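Local coordinates for membrane-bound lytic murein transglycosylase A (Burkholderia pseudomallei, PDB 6QK4), which probably cleaves the MurNAc-GlcNAc glycosidic bond of peptidoglycan by lytic transglycosylation, leaving a 1,6-anhydro bond in the MurNAc residue, at residues C65-R70 / R80-T85; G206-G211 / Q216-W221; S278-G283 / G339-L344; T290-T295 / Y320-G325. One frame throughout, in Å; residues are numbered along the deposited sequence.

Contact 1. Residues C65-R70 / R80-T85; sequences CAAAMR and RTFFET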
loop_
_atom_site.group_PDB
_atom_site.type_symbol
_atom_site.label_atom_id
_atom_site.label_comp_id
_atom_site.label_asym_id
_atom_site.label_seq_id
_atom_site.Cartn_x
_atom_site.Cartn_y
_atom_site.Cartn_z
ATOM N N CYS A 65 -19.574 -17.783 -2.992
ATOM C CA CYS A 65 -18.298 -18.184 -3.569
ATOM C C CYS A 65 -18.489 -19.132 -4.748
ATOM O O CYS A 65 -17.802 -19.004 -5.770
ATOM C CB CYS A 65 -17.408 -18.803 -2.510
ATOM S SG CYS A 65 -16.617 -17.441 -1.577
ATOM N N ALA A 66 -19.453 -20.055 -4.656
ATOM C CA ALA A 66 -19.741 -20.904 -5.816
ATOM C C ALA A 66 -20.152 -20.068 -7.038
ATOM O O ALA A 66 -19.667 -20.305 -8.154
ATOM C CB ALA A 66 -20.806 -21.959 -5.455
ATOM N N ALA A 67 -21.035 -19.083 -6.851
ATOM C CA ALA A 67 -21.443 -18.229 -7.962
ATOM C C ALA A 67 -20.286 -17.378 -8.435
ATOM O O ALA A 67 -20.146 -17.119 -9.634
ATOM C CB ALA A 67 -22.613 -17.347 -7.544
ATOM N N ALA A 68 -19.434 -16.943 -7.495
ATOM C CA ALA A 68 -18.354 -16.036 -7.876
ATOM C C ALA A 68 -17.389 -16.718 -8.837
ATOM O O ALA A 68 -16.834 -16.062 -9.733
ATOM C CB ALA A 68 -17.630 -15.537 -6.628
ATOM N N MET A 69 -17.195 -18.024 -8.686
ATOM C CA MET A 69 -16.263 -18.727 -9.549
ATOM C C MET A 69 -16.783 -18.807 -10.980
ATOM O O MET A 69 -16.008 -19.131 -11.889
ATOM C CB MET A 69 -15.990 -20.137 -8.982
ATOM C CG MET A 69 -15.305 -20.133 -7.635
ATOM S SD MET A 69 -13.704 -19.268 -7.650
ATOM C CE MET A 69 -13.819 -18.334 -6.153
ATOM N N ARG A 70 -18.054 -18.498 -11.214
ATOM C CA ARG A 70 -18.563 -18.483 -12.585
ATOM C C ARG A 70 -18.378 -17.131 -13.295
ATOM O O ARG A 70 -18.712 -17.006 -14.475
ATOM C CB ARG A 70 -20.042 -18.933 -12.582
ATOM C CG ARG A 70 -20.266 -20.127 -11.594
ATOM C CD ARG A 70 -21.384 -21.104 -11.986
ATOM N NE ARG A 70 -22.545 -20.422 -12.552
ATOM C CZ ARG A 70 -23.607 -20.048 -11.842
ATOM N NH1 ARG A 70 -23.643 -20.284 -10.535
ATOM N NH2 ARG A 70 -24.626 -19.430 -12.435
ATOM N N ARG A 80 -21.705 -6.752 -11.326
ATOM C CA ARG A 80 -22.580 -5.857 -10.557
ATOM C C ARG A 80 -23.836 -6.615 -10.123
ATOM O O ARG A 80 -24.265 -6.530 -8.968
ATOM C CB ARG A 80 -22.969 -4.619 -11.380
ATOM C CG ARG A 80 -23.686 -3.528 -10.583
ATOM C CD ARG A 80 -23.888 -2.292 -11.427
ATOM N NE ARG A 80 -22.642 -1.643 -11.876
ATOM C CZ ARG A 80 -21.885 -0.831 -11.117
ATOM N NH1 ARG A 80 -22.202 -0.575 -9.825
ATOM N NH2 ARG A 80 -20.789 -0.287 -11.647
ATOM N N THR A 81 -24.419 -7.379 -11.047
ATOM C CA THR A 81 -25.620 -8.152 -10.687
ATOM C C THR A 81 -25.334 -9.158 -9.583
ATOM O O THR A 81 -26.120 -9.336 -8.626
ATOM C CB THR A 81 -26.143 -8.826 -11.941
ATOM O OG1 THR A 81 -26.550 -7.774 -12.791
ATOM C CG2 THR A 81 -27.315 -9.749 -11.602
ATOM N N PHE A 82 -24.171 -9.791 -9.653
ATOM C CA PHE A 82 -23.790 -10.711 -8.602
ATOM C C PHE A 82 -23.747 -10.018 -7.246
ATOM O O PHE A 82 -24.205 -10.569 -6.255
ATOM C CB PHE A 82 -22.414 -11.325 -8.947
ATOM C CG PHE A 82 -21.748 -11.988 -7.798
ATOM C CD1 PHE A 82 -22.066 -13.277 -7.503
ATOM C CD2 PHE A 82 -20.765 -11.336 -7.044
ATOM C CE1 PHE A 82 -21.488 -13.977 -6.466
ATOM C CE2 PHE A 82 -20.171 -12.026 -5.976
ATOM C CZ PHE A 82 -20.511 -13.363 -5.688
ATOM N N PHE A 83 -23.024 -8.891 -7.137
ATOM C CA PHE A 83 -22.897 -8.280 -5.814
ATOM C C PHE A 83 -24.278 -7.836 -5.291
ATOM O O PHE A 83 -24.573 -7.977 -4.103
ATOM C CB PHE A 83 -21.912 -7.094 -5.885
ATOM C CG PHE A 83 -20.496 -7.522 -6.003
ATOM C CD1 PHE A 83 -19.900 -8.174 -4.927
ATOM C CD2 PHE A 83 -19.746 -7.279 -7.138
ATOM C CE1 PHE A 83 -18.530 -8.577 -4.978
ATOM C CE2 PHE A 83 -18.381 -7.669 -7.195
ATOM C CZ PHE A 83 -17.804 -8.317 -6.123
ATOM N N GLU A 84 -25.139 -7.353 -6.197
ATOM C CA GLU A 84 -26.457 -6.842 -5.799
ATOM C C GLU A 84 -27.357 -7.980 -5.364
ATOM O O GLU A 84 -28.213 -7.800 -4.495
ATOM C CB GLU A 84 -27.091 -6.045 -6.952
ATOM C CG GLU A 84 -26.402 -4.673 -7.206
ATOM C CD GLU A 84 -27.058 -3.933 -8.304
ATOM O OE1 GLU A 84 -28.080 -4.483 -8.824
ATOM O OE2 GLU A 84 -26.602 -2.861 -8.709
ATOM N N THR A 85 -27.123 -9.183 -5.897
ATOM C CA THR A 85 -27.936 -10.367 -5.667
ATOM C C THR A 85 -27.483 -11.154 -4.444
ATOM O O THR A 85 -28.322 -11.694 -3.712
ATOM C CB THR A 85 -27.874 -11.286 -6.916
ATOM O OG1 THR A 85 -28.466 -10.629 -8.039
ATOM C CG2 THR A 85 -28.560 -12.638 -6.701
#
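The backbones of helices 62-68 and 76-86 face each other across Ala68 and Phe82, whose CA atoms are 7.6 Å apart, a spacing that small residues on one helix and a single ring on the other can bridge. Phe82 carries the contact for its helix. With CG anti to the backbone N (chi1 164°), the ring reaches across and sets its outer rim against two consecutive alanines. The methyl CB of Ala67 lies near the ring plane, at the edge, 3.7 Å from Phe82 CE1. The methyl of Ala68 comes in obliquely, its CB 3.7 Å from Phe82 CZ.

These helices form a helix-loop-helix hairpin, and helix 44-55 completes a compact helical cluster: Leu48 touches both Ala68 and Phe82, while a disulfide joins Cys65 to Cys52 of the same helix.

The Phe82 ring is also met from its own helix. Its CD2 lies over the centre of the Phe83 ring, 3.8 Å above that plane, so that an edge meets a face. Leu71, just past the end of segment 65-70, packs against Phe82 as well, and the ring of Tyr86 meets it with the planes about 30° apart. Phe83 in turn leans on Leu302 and Phe304 of strand 298-307.

Contact 2. Residues G206-G211 / Q216-W221; sequences GELGAG and QGIKAW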
loop_
_atom_site.group_PDB
_atom_site.type_symbol
_atom_site.label_atom_id
_atom_site.label_comp_id
_atom_site.label_asym_id
_atom_site.label_seq_id
_atom_site.Cartn_x
_atom_site.Cartn_y
_atom_site.Cartn_z
ATOM N N GLY A 206 14.965 25.316 -1.824
ATOM C CA GLY A 206 14.600 25.910 -3.095
ATOM C C GLY A 206 14.912 25.098 -4.331
ATOM O O GLY A 206 14.712 25.600 -5.440
ATOM N N GLU A 207 15.348 23.840 -4.198
ATOM C CA GLU A 207 15.649 23.061 -5.402
ATOM C C GLU A 207 14.398 22.482 -6.056
ATOM O O GLU A 207 14.434 22.139 -7.251
ATOM C CB GLU A 207 16.645 21.941 -5.071
ATOM C CG GLU A 207 18.008 22.503 -4.645
ATOM C CD GLU A 207 18.893 22.889 -5.832
ATOM O OE1 GLU A 207 18.666 22.395 -6.968
ATOM O OE2 GLU A 207 19.833 23.693 -5.618
ATOM N N LEU A 208 13.306 22.368 -5.307
ATOM C CA LEU A 208 12.057 21.801 -5.804
ATOM C C LEU A 208 10.923 22.725 -5.425
ATOM O O LEU A 208 10.905 23.251 -4.306
ATOM C CB LEU A 208 11.736 20.407 -5.207
ATOM C CG LEU A 208 12.495 19.218 -5.793
ATOM C CD1 LEU A 208 12.074 17.923 -5.113
ATOM C CD2 LEU A 208 12.408 19.127 -7.340
ATOM N N GLY A 209 9.947 22.873 -6.339
ATOM C CA GLY A 209 8.768 23.661 -6.028
ATOM C C GLY A 209 7.769 22.937 -5.135
ATOM O O GLY A 209 7.758 21.707 -5.044
ATOM N N ALA A 210 6.912 23.735 -4.469
ATOM C CA ALA A 210 5.844 23.254 -3.589
ATOM C C ALA A 210 5.190 21.974 -4.105
ATOM O O ALA A 210 4.930 21.036 -3.335
ATOM C CB ALA A 210 4.772 24.344 -3.392
ATOM N N GLY A 211 4.938 21.892 -5.409
ATOM C CA GLY A 211 4.255 20.695 -5.899
ATOM C C GLY A 211 5.048 19.393 -5.788
ATOM O O GLY A 211 4.464 18.316 -5.587
ATOM N N GLN A 216 8.909 10.758 -7.751
ATOM C CA GLN A 216 9.275 11.020 -9.142
ATOM C C GLN A 216 9.984 12.355 -9.303
ATOM O O GLN A 216 10.898 12.463 -10.126
ATOM C CB GLN A 216 8.059 10.953 -10.048
ATOM C CG GLN A 216 7.685 9.522 -10.377
ATOM C CD GLN A 216 8.827 8.721 -11.004
ATOM O OE1 GLN A 216 9.021 7.528 -10.678
ATOM N NE2 GLN A 216 9.582 9.366 -11.923
ATOM N N GLY A 217 9.591 13.383 -8.543
ATOM C CA GLY A 217 10.262 14.680 -8.692
ATOM C C GLY A 217 11.687 14.641 -8.166
ATOM O O GLY A 217 12.600 15.282 -8.726
ATOM N N ILE A 218 11.903 13.869 -7.097
ATOM C CA ILE A 218 13.237 13.707 -6.546
ATOM C C ILE A 218 14.119 12.947 -7.531
ATOM O O ILE A 218 15.267 13.346 -7.802
ATOM C CB ILE A 218 13.142 13.004 -5.180
ATOM C CG1 ILE A 218 12.364 13.902 -4.181
ATOM C CG2 ILE A 218 14.576 12.583 -4.685
ATOM C CD1 ILE A 218 12.060 13.230 -2.871
ATOM N N LYS A 219 13.587 11.866 -8.119
ATOM C CA LYS A 219 14.335 11.156 -9.161
ATOM C C LYS A 219 14.698 12.090 -10.303
ATOM O O LYS A 219 15.776 11.968 -10.899
ATOM C CB LYS A 219 13.527 9.985 -9.723
ATOM C CG LYS A 219 13.427 8.744 -8.866
ATOM C CD LYS A 219 12.940 7.565 -9.728
ATOM C CE LYS A 219 12.457 6.408 -8.893
ATOM N NZ LYS A 219 11.249 5.678 -9.436
ATOM N N ALA A 220 13.803 13.020 -10.644
ATOM C CA ALA A 220 14.086 13.881 -11.781
ATOM C C ALA A 220 15.209 14.844 -11.430
ATOM O O ALA A 220 16.171 15.019 -12.197
ATOM C CB ALA A 220 12.821 14.628 -12.204
ATOM N N TRP A 221 15.117 15.448 -10.243
ATOM C CA TRP A 221 16.182 16.319 -9.752
ATOM C C TRP A 221 17.523 15.595 -9.695
ATOM O O TRP A 221 18.562 16.183 -10.011
ATOM C CB TRP A 221 15.809 16.855 -8.375
ATOM C CG TRP A 221 16.800 17.836 -7.849
ATOM C CD1 TRP A 221 16.748 19.207 -7.948
ATOM C CD2 TRP A 221 17.991 17.530 -7.118
ATOM N NE1 TRP A 221 17.850 19.771 -7.330
ATOM C CE2 TRP A 221 18.627 18.762 -6.814
ATOM C CE3 TRP A 221 18.591 16.334 -6.697
ATOM C CZ2 TRP A 221 19.824 18.821 -6.100
ATOM C CZ3 TRP A 221 19.781 16.395 -5.991
ATOM C CH2 TRP A 221 20.379 17.627 -5.697
#
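Glu207 and Trp221 supply the polar part of this contact through one nearly straight hydrogen bond. The indole NE1 of Trp221 donates to Glu207 OE1 over 2.8 Å, with an N-H...acceptor angle of 169°. The oxygen lies in the indole plane, whereas the donor reaches it on the anti side, 31° out of the carboxylate plane, and the two flat groups are nearly perpendicular. A bend at chi2 (-82°) turns the carboxylate toward the N-H edge of the indole, where Glu207 CB also comes within 3.4 Å of Trp221 NE1. The second oxygen, OE2, is held by a salt bridge to Arg228, which should limit rotation of the carboxylate.

The setting is a helix-loop-helix within the MltA-specific insert. Helix 198-204 ends in a Schellman motif with Gly206 as its C-prime residue, and Glu207 and Leu208 then pass alongside helix 215-224.

The apolar part belongs to Leu208, whose two methyls diverge over that helix. CD1 meets Ile218 CG1 at 4.1 Å, the two side chains crossing at about a right angle. CD2 lies 4.2 Å from Trp221 CB and also approaches the carbonyl oxygen of Gly217, which accepts a helical bond from Trp221 N. Leu202 of the preceding helix packs against Glu207, Leu208 and Trp221 alike.

Contact 3. Residues S278-G283 / G339-L344; sequences SSIPLG and GRMWLL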
loop_
_atom_site.group_PDB
_atom_site.type_symbol
_atom_site.label_atom_id
_atom_site.label_comp_id
_atom_site.label_asym_id
_atom_site.label_seq_id
_atom_site.Cartn_x
_atom_site.Cartn_y
_atom_site.Cartn_z
ATOM N N SER A 278 -10.753 -5.806 14.365
ATOM C CA SER A 278 -11.812 -5.859 15.356
ATOM C C SER A 278 -12.992 -4.981 15.010
ATOM O O SER A 278 -14.069 -5.178 15.565
ATOM C CB SER A 278 -11.271 -5.485 16.751
ATOM O OG SER A 278 -11.063 -4.082 16.821
ATOM N N SER A 279 -12.852 -4.041 14.040
ATOM C CA SER A 279 -13.977 -3.300 13.496
ATOM C C SER A 279 -14.524 -3.911 12.216
ATOM O O SER A 279 -15.736 -3.997 12.033
ATOM C CB SER A 279 -13.530 -1.819 13.229
ATOM O OG SER A 279 -13.294 -1.155 14.468
ATOM N N ILE A 280 -13.645 -4.381 11.340
ATOM C CA ILE A 280 -13.991 -4.937 10.040
ATOM C C ILE A 280 -13.235 -6.254 9.895
ATOM O O ILE A 280 -12.019 -6.270 9.639
ATOM C CB ILE A 280 -13.604 -3.959 8.903
ATOM C CG1 ILE A 280 -14.241 -2.584 9.150
ATOM C CG2 ILE A 280 -14.039 -4.542 7.580
ATOM C CD1 ILE A 280 -13.687 -1.475 8.152
ATOM N N PRO A 281 -13.905 -7.380 10.046
ATOM C CA PRO A 281 -13.199 -8.676 9.996
ATOM C C PRO A 281 -12.542 -8.906 8.644
ATOM O O PRO A 281 -13.071 -8.524 7.597
ATOM C CB PRO A 281 -14.323 -9.705 10.224
ATOM C CG PRO A 281 -15.424 -8.938 10.923
ATOM C CD PRO A 281 -15.341 -7.518 10.376
ATOM N N LEU A 282 -11.373 -9.551 8.668
ATOM C CA LEU A 282 -10.771 -9.924 7.398
ATOM C C LEU A 282 -11.743 -10.766 6.571
ATOM O O LEU A 282 -12.477 -11.639 7.080
ATOM C CB LEU A 282 -9.459 -10.681 7.633
ATOM C CG LEU A 282 -8.345 -9.820 8.202
ATOM C CD1 LEU A 282 -7.194 -10.731 8.632
ATOM C CD2 LEU A 282 -7.862 -8.701 7.260
ATOM N N GLY A 283 -11.791 -10.449 5.271
ATOM C CA GLY A 283 -12.712 -11.069 4.336
ATOM C C GLY A 283 -13.938 -10.205 4.017
ATOM O O GLY A 283 -14.651 -10.511 3.057
ATOM N N GLY A 339 -13.431 9.692 4.251
ATOM C CA GLY A 339 -14.091 8.554 3.617
ATOM C C GLY A 339 -15.351 8.077 4.316
ATOM O O GLY A 339 -15.609 8.386 5.484
ATOM N N ARG A 340 -16.133 7.312 3.557
ATOM C CA ARG A 340 -17.358 6.632 4.026
ATOM C C ARG A 340 -17.323 5.151 3.619
ATOM O O ARG A 340 -16.801 4.777 2.547
ATOM C CB ARG A 340 -18.607 7.263 3.416
ATOM C CG ARG A 340 -18.847 8.684 3.888
ATOM C CD ARG A 340 -19.204 8.725 5.379
ATOM N NE ARG A 340 -19.393 10.126 5.835
ATOM C CZ ARG A 340 -20.530 10.849 5.724
ATOM N NH1 ARG A 340 -21.622 10.347 5.115
ATOM N NH2 ARG A 340 -20.511 12.135 6.173
ATOM N N MET A 341 -17.922 4.304 4.442
ATOM C CA MET A 341 -17.890 2.851 4.202
ATOM C C MET A 341 -19.267 2.230 4.321
ATOM O O MET A 341 -20.069 2.639 5.170
ATOM C CB MET A 341 -16.984 2.108 5.226
ATOM C CG MET A 341 -15.569 2.385 4.948
ATOM S SD MET A 341 -14.692 1.467 6.312
ATOM C CE MET A 341 -13.023 1.797 5.775
ATOM N N TRP A 342 -19.510 1.220 3.481
ATOM C CA TRP A 342 -20.564 0.228 3.670
ATOM C C TRP A 342 -19.928 -1.150 3.699
ATOM O O TRP A 342 -19.148 -1.491 2.794
ATOM C CB TRP A 342 -21.581 0.265 2.508
ATOM C CG TRP A 342 -22.321 1.598 2.433
ATOM C CD1 TRP A 342 -23.622 1.812 2.806
ATOM C CD2 TRP A 342 -21.798 2.899 2.021
ATOM N NE1 TRP A 342 -23.948 3.180 2.632
ATOM C CE2 TRP A 342 -22.832 3.846 2.204
ATOM C CE3 TRP A 342 -20.532 3.346 1.578
ATOM C CZ2 TRP A 342 -22.685 5.215 1.859
ATOM C CZ3 TRP A 342 -20.360 4.748 1.292
ATOM C CH2 TRP A 342 -21.456 5.645 1.428
ATOM N N LEU A 343 -20.276 -1.963 4.708
ATOM C CA LEU A 343 -19.807 -3.348 4.764
ATOM C C LEU A 343 -20.822 -4.247 4.073
ATOM O O LEU A 343 -22.035 -4.087 4.262
ATOM C CB LEU A 343 -19.643 -3.784 6.219
ATOM C CG LEU A 343 -18.757 -2.955 7.144
ATOM C CD1 LEU A 343 -18.337 -3.775 8.373
ATOM C CD2 LEU A 343 -17.502 -2.493 6.505
ATOM N N LEU A 344 -20.350 -5.154 3.245
ATOM C CA LEU A 344 -21.244 -6.113 2.609
ATOM C C LEU A 344 -21.269 -7.407 3.427
ATOM O O LEU A 344 -20.224 -7.890 3.845
ATOM C CB LEU A 344 -20.777 -6.469 1.202
ATOM C CG LEU A 344 -20.983 -5.431 0.078
ATOM C CD1 LEU A 344 -20.279 -4.186 0.336
ATOM C CD2 LEU A 344 -20.507 -6.028 -1.178
#
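Ile280 pushes its side chain from a loop onto Met341 and Leu343 of strand 336-346, an apolar contact inside the 3D domain, whose family is related to the double-psi beta-barrels. The two strand residues alternate with Trp342 along the chain and point their side chains to the same side, giving the isoleucine a pair of neighbours.

The tight part is the end of the long branch of Ile280. Its CD1 comes to 3.6 Å from Met341 SD and 4.1 Å from Met341 CE, touching the end of a methionine chain that runs fully extended beyond CG (chi2 178°). Leu343 CD2 is met more loosely, by both CG1 and CG2 of Ile280, each at 4.2 Å. Phe92 of strand 87-92 and Ala305 of strand 298-307 also pack against Ile280, so the buried loop residue meets two further strands of what is probably a double-psi-type barrel.

On the loose side the loop turns outward. Ser278 and Pro281 are solvent-exposed and contribute little or nothing across the contact. Ser279 lies between the two regimes: its hydroxyl is hydrogen-bonded to Gly314 O rather than to the strand, and its backbone O makes just a distant approach to Leu343 CD1, at 4.5 Å.

Contact 4. Residues T290-T295 / Y320-G325; sequences TTRPMT and YFWGLG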
loop_
_atom_site.group_PDB
_atom_site.type_symbol
_atom_site.label_atom_id
_atom_site.label_comp_id
_atom_site.label_asym_id
_atom_site.label_seq_id
_atom_site.Cartn_x
_atom_site.Cartn_y
_atom_site.Cartn_z
ATOM N N THR A 290 -14.449 7.908 -1.193
ATOM C CA THR A 290 -13.362 8.776 -0.716
ATOM C C THR A 290 -12.942 9.693 -1.896
ATOM O O THR A 290 -13.751 9.937 -2.801
ATOM C CB THR A 290 -12.246 7.921 -0.061
ATOM O OG1 THR A 290 -11.269 8.814 0.474
ATOM C CG2 THR A 290 -11.493 7.019 -1.077
ATOM N N THR A 291 -11.710 10.196 -1.908
ATOM C CA THR A 291 -11.216 10.995 -3.027
ATOM C C THR A 291 -9.787 10.583 -3.363
ATOM O O THR A 291 -9.099 9.963 -2.554
ATOM C CB THR A 291 -11.237 12.527 -2.728
ATOM O OG1 THR A 291 -10.605 12.769 -1.461
ATOM C CG2 THR A 291 -12.673 13.037 -2.644
ATOM N N ARG A 292 -9.335 10.994 -4.573
ATOM C CA ARG A 292 -7.970 10.674 -5.005
ATOM C C ARG A 292 -6.982 11.672 -4.425
ATOM O O ARG A 292 -7.252 12.861 -4.417
ATOM C CB ARG A 292 -7.868 10.740 -6.512
ATOM C CG ARG A 292 -8.751 9.811 -7.259
ATOM C CD ARG A 292 -8.178 9.599 -8.655
ATOM N NE ARG A 292 -8.854 8.444 -9.205
ATOM C CZ ARG A 292 -8.316 7.244 -9.298
ATOM N NH1 ARG A 292 -7.052 7.066 -8.937
ATOM N NH2 ARG A 292 -9.028 6.248 -9.806
ATOM N N PRO A 293 -5.799 11.219 -4.054
ATOM C CA PRO A 293 -4.877 12.087 -3.303
ATOM C C PRO A 293 -4.379 13.329 -4.039
ATOM O O PRO A 293 -4.175 14.370 -3.395
ATOM C CB PRO A 293 -3.705 11.141 -2.972
ATOM C CG PRO A 293 -3.934 9.865 -3.756
ATOM C CD PRO A 293 -5.421 9.790 -4.053
ATOM N N MET A 294 -4.094 13.261 -5.334
ATOM C CA MET A 294 -3.449 14.451 -5.910
ATOM C C MET A 294 -4.436 15.361 -6.609
ATOM O O MET A 294 -4.302 16.595 -6.562
ATOM C CB MET A 294 -2.331 14.065 -6.894
ATOM C CG MET A 294 -1.448 12.925 -6.406
ATOM S SD MET A 294 -0.118 13.563 -5.376
ATOM C CE MET A 294 1.342 13.053 -6.259
ATOM N N THR A 295 -5.460 14.781 -7.201
ATOM C CA THR A 295 -6.450 15.580 -7.910
ATOM C C THR A 295 -7.665 15.892 -7.077
ATOM O O THR A 295 -8.493 16.716 -7.497
ATOM C CB THR A 295 -6.953 14.847 -9.135
ATOM O OG1 THR A 295 -7.620 13.657 -8.674
ATOM C CG2 THR A 295 -5.754 14.469 -10.040
ATOM N N TYR A 320 -5.592 2.095 1.908
ATOM C CA TYR A 320 -5.927 1.673 0.540
ATOM C C TYR A 320 -4.666 1.161 -0.172
ATOM O O TYR A 320 -3.676 1.908 -0.276
ATOM C CB TYR A 320 -6.495 2.905 -0.174
ATOM C CG TYR A 320 -7.071 2.736 -1.539
ATOM C CD1 TYR A 320 -8.342 2.189 -1.703
ATOM C CD2 TYR A 320 -6.393 3.124 -2.643
ATOM C CE1 TYR A 320 -8.887 2.050 -2.976
ATOM C CE2 TYR A 320 -6.935 3.048 -3.923
ATOM C CZ TYR A 320 -8.183 2.493 -4.079
ATOM O OH TYR A 320 -8.707 2.378 -5.345
ATOM N N PHE A 321 -4.696 -0.082 -0.663
ATOM C CA PHE A 321 -3.510 -0.632 -1.328
ATOM C C PHE A 321 -3.467 -0.139 -2.760
ATOM O O PHE A 321 -4.274 -0.565 -3.590
ATOM C CB PHE A 321 -3.499 -2.162 -1.263
ATOM C CG PHE A 321 -2.321 -2.765 -1.939
ATOM C CD1 PHE A 321 -1.043 -2.504 -1.478
ATOM C CD2 PHE A 321 -2.483 -3.598 -3.032
ATOM C CE1 PHE A 321 0.065 -3.083 -2.110
ATOM C CE2 PHE A 321 -1.418 -4.180 -3.664
ATOM C CZ PHE A 321 -0.111 -3.955 -3.175
ATOM N N TRP A 322 -2.516 0.765 -3.054
ATOM C CA TRP A 322 -2.382 1.325 -4.399
ATOM C C TRP A 322 -1.683 0.407 -5.386
ATOM O O TRP A 322 -1.878 0.594 -6.595
ATOM C CB TRP A 322 -1.652 2.688 -4.323
ATOM C CG TRP A 322 -2.553 3.779 -3.959
ATOM C CD1 TRP A 322 -2.730 4.326 -2.711
ATOM C CD2 TRP A 322 -3.476 4.447 -4.823
ATOM N NE1 TRP A 322 -3.651 5.310 -2.762
ATOM C CE2 TRP A 322 -4.144 5.409 -4.039
ATOM C CE3 TRP A 322 -3.797 4.330 -6.179
ATOM C CZ2 TRP A 322 -5.109 6.274 -4.567
ATOM C CZ3 TRP A 322 -4.770 5.180 -6.697
ATOM C CH2 TRP A 322 -5.398 6.150 -5.892
ATOM N N GLY A 323 -0.954 -0.646 -4.940
ATOM C CA GLY A 323 -0.314 -1.467 -5.934
ATOM C C GLY A 323 1.210 -1.464 -5.780
ATOM O O GLY A 323 1.729 -1.136 -4.700
ATOM N N LEU A 324 1.916 -1.841 -6.847
ATOM C CA LEU A 324 3.367 -2.015 -6.854
ATOM C C LEU A 324 4.040 -0.864 -7.585
ATOM O O LEU A 324 3.570 -0.412 -8.634
ATOM C CB LEU A 324 3.816 -3.296 -7.567
ATOM C CG LEU A 324 3.263 -4.647 -7.118
ATOM C CD1 LEU A 324 4.003 -5.772 -7.843
ATOM C CD2 LEU A 324 3.434 -4.805 -5.670
ATOM N N GLY A 325 5.182 -0.424 -7.064
ATOM C CA GLY A 325 6.014 0.511 -7.796
ATOM C C GLY A 325 5.830 1.963 -7.382
ATOM O O GLY A 325 5.022 2.307 -6.512
#
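Pro293 and Arg292 meet the outer rim of Trp322 here, in a mainly apolar contact between the turn that follows strand 285-291 and the strand 317-324. Trp322 projects its six-membered ring toward the turn, its side chain and that of Pro293 coming from opposite directions. The proline CD lies 3.6 Å from Trp322 CZ2, with Pro293 CG slightly farther from the same atom at 3.9 Å; the pyrrolidine ring meets the indole obliquely.

Arg292 reaches the neighbouring part of the rim. Its chain is extended from CG to NE and carries NH1 to within 3.6 Å of Trp322 CH2. Because NH1 lies near the indole plane, at the edge, and the guanidinium and ring planes are turned 55° from each other, this is an edge contact and not a cation-pi stack.

Both strands are part of the probable double-psi-type barrel, and Trp322 lies near the end of its strand, which leads through Gly325 at the N-cap into helix 326-334. Gln331 of that helix touches both Pro293 and Trp322, adding a third element to the junction.

From its own strand the indole is met by Tyr320, two residues back: Tyr320 CE2 stands 3.6 Å above one face of the Trp322 ring, over its centre, while Trp322 CD1 lies at the tyrosine edge, in that ring's plane. The tyrosine is itself anchored through its OH to Glu270.

Contacts 3 and 4 are directly joined: contact 4 is nested within the loop that contact 3 closes, their strands 336-346 and 285-291 are neighbours in a sheet, and Gly339 CA lies 4.2 Å from Thr290 CB. Both belong to the 3D domain. Contact 1, the helical cluster, is on the same side of the chain's centre as contact 3, with nearest atoms about 4 Å apart and no touch. Contact 2 is in the insert range, on the opposite side from contact 1, their centres 46 Å apart. Contact 4 approaches contact 2 to about 6 Å at the nearest atoms. In MltA relatives the glycan strand binds in a groove between two domains, probably as here.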